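PDB 2R8Q: class I phosphodiesterase PDEB1 from Leishmania major, which belongs to the class I phosphodiesterases and has an all-helical catalytic domain that holds a zinc and a magnesium ion. Local coordinates for residues A[264-267]-A[268-272]. Sequence-based numbering, arbitrary orientation.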
loop_
_atom_site.group_PDB
_atom_site.type_symbol
_atom_site.label_atom_id
_atom_site.label_comp_id
_atom_site.label_asym_id
_atom_site.label_seq_id
_atom_site.Cartn_x
_atom_site.Cartn_y
_atom_site.Cartn_z
ATOM N N THR A 264 -12.289 -31.453 -12.503
ATOM C CA THR A 264 -12.057 -30.369 -11.558
ATOM C C THR A 264 -11.220 -29.293 -12.243
ATOM O O THR A 264 -11.519 -28.100 -12.140
ATOM C CB THR A 264 -11.335 -30.890 -10.308
ATOM O OG1 THR A 264 -12.170 -31.859 -9.663
ATOM C CG2 THR A 264 -11.039 -29.756 -9.336
ATOM N N SER A 265 -10.184 -29.722 -12.956
ATOM C CA SER A 265 -9.319 -28.795 -13.678
ATOM C C SER A 265 -10.154 -27.994 -14.672
ATOM O O SER A 265 -9.971 -26.787 -14.829
ATOM C CB SER A 265 -8.223 -29.566 -14.420
ATOM O OG SER A 265 -7.336 -28.686 -15.089
ATOM N N ARG A 266 -11.083 -28.680 -15.330
ATOM C CA ARG A 266 -11.958 -28.059 -16.318
ATOM C C ARG A 266 -12.842 -26.977 -15.694
ATOM O O ARG A 266 -13.044 -25.913 -16.282
ATOM C CB ARG A 266 -12.811 -29.147 -16.981
ATOM C CG ARG A 266 -13.618 -28.697 -18.169
ATOM C CD ARG A 266 -13.919 -29.903 -19.051
ATOM N NE ARG A 266 -14.834 -29.583 -20.138
ATOM C CZ ARG A 266 -16.134 -29.375 -19.977
ATOM N NH1 ARG A 266 -16.676 -29.457 -18.769
ATOM N NH2 ARG A 266 -16.894 -29.092 -21.026
ATOM N N MET A 267 -13.367 -27.234 -14.500
ATOM C CA MET A 267 -14.203 -26.239 -13.848
ATOM C C MET A 267 -13.391 -25.005 -13.470
ATOM O O MET A 267 -13.892 -23.883 -13.541
ATOM C CB MET A 267 -14.894 -26.822 -12.611
ATOM C CG MET A 267 -15.997 -27.811 -12.952
ATOM S SD MET A 267 -17.075 -28.175 -11.548
ATOM C CE MET A 267 -18.198 -26.775 -11.624
ATOM N N TRP A 268 -12.141 -25.202 -13.064
ATOM C CA TRP A 268 -11.308 -24.056 -12.723
ATOM C C TRP A 268 -11.055 -23.250 -13.992
ATOM O O TRP A 268 -11.084 -22.021 -13.970
ATOM C CB TRP A 268 -9.963 -24.496 -12.138
ATOM C CG TRP A 268 -10.002 -24.959 -10.712
ATOM C CD1 TRP A 268 -9.636 -26.189 -10.244
ATOM C CD2 TRP A 268 -10.376 -24.189 -9.561
ATOM N NE1 TRP A 268 -9.754 -26.233 -8.877
ATOM C CE2 TRP A 268 -10.207 -25.019 -8.431
ATOM C CE3 TRP A 268 -10.835 -22.878 -9.373
ATOM C CZ2 TRP A 268 -10.482 -24.582 -7.127
ATOM C CZ3 TRP A 268 -11.110 -22.440 -8.073
ATOM C CH2 TRP A 268 -10.931 -23.294 -6.968
ATOM N N ALA A 269 -10.798 -23.949 -15.096
ATOM C CA ALA A 269 -10.530 -23.279 -16.368
ATOM C C ALA A 269 -11.701 -22.406 -16.810
ATOM O O ALA A 269 -11.504 -21.341 -17.403
ATOM C CB ALA A 269 -10.199 -24.309 -17.448
ATOM N N MET A 270 -12.921 -22.854 -16.530
ATOM C CA MET A 270 -14.105 -22.083 -16.898
ATOM C C MET A 270 -14.135 -20.788 -16.091
ATOM O O MET A 270 -14.483 -19.732 -16.614
ATOM C CB MET A 270 -15.379 -22.891 -16.629
ATOM C CG MET A 270 -15.526 -24.120 -17.504
ATOM S SD MET A 270 -17.008 -25.062 -17.071
ATOM C CE MET A 270 -16.862 -26.459 -18.178
ATOM N N ALA A 271 -13.761 -20.875 -14.814
ATOM C CA ALA A 271 -13.748 -19.703 -13.949
ATOM C C ALA A 271 -12.676 -18.705 -14.392
ATOM O O ALA A 271 -12.934 -17.503 -14.458
ATOM C CB ALA A 271 -13.513 -20.122 -12.500
ATOM N N VAL A 272 -11.475 -19.202 -14.684
ATOM C CA VAL A 272 -10.392 -18.332 -15.142
ATOM C C VAL A 272 -10.819 -17.642 -16.434
ATOM O O VAL A 272 -10.669 -16.428 -16.584
ATOM C CB VAL A 272 -9.092 -19.123 -15.433
ATOM C CG1 VAL A 272 -8.051 -18.198 -16.058
ATOM C CG2 VAL A 272 -8.549 -19.725 -14.155
#
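Arg-266 carries CG anti to its backbone N (chi1 -171°) and runs extended from there to NE. Met-270 turns CG to the side of its own backbone N (chi1 -66°), and the rest of its chain is straight. The two side chains therefore cross at a slant, one helical turn apart. The methyl CE of Met-270 lies over one face of the Arg-266 guanidinium, with CE 3.1 Å from NH1. This is shorter than usual for a methyl carbon and a nitrogen, so the exact placement of these two ends is doubtful. Met-270 CE also lies 3.5 Å from Arg-266 CZ. Further back, Met-270 CG packs 3.3 Å from Arg-266 O. That same carbonyl accepts the backbone N-H of Met-270.

A second pair forms one turn apart between Thr-264 and Trp-268. Their side chains run side by side in the same direction. The methyl CG2 of Thr-264 meets the pyrrole part of the indole, 3.8 Å from Trp-268 NE1. Trp-268 CD1 sits 3.3 Å from Thr-264 O, the carbonyl that receives the Trp-268 N-H at 156°. Ser-265 CA lies at the indole edge, near the ring plane. Phe-46 meets the same indole edge-to-face.

Two more i to i+4 bonds continue the helix: Ala-269 N to Ser-265 O at 3.0 Å, and Ala-271 N to Met-267 O at 3.3 Å. Ser-265 is buried, and its OG is hydrogen-bonded to Asn-257 O. Ala-269 packs on Leu-302 and Gln-306 of helix 302-324.

This is regular alpha-helix i to i+4 packing near the start of helix 262-285. The helix belongs to the all-helical phosphodiesterase catalytic fold. It leads into the ligand pocket, where Val-272 touches the bound 3-isobutyl-1-methylxanthine.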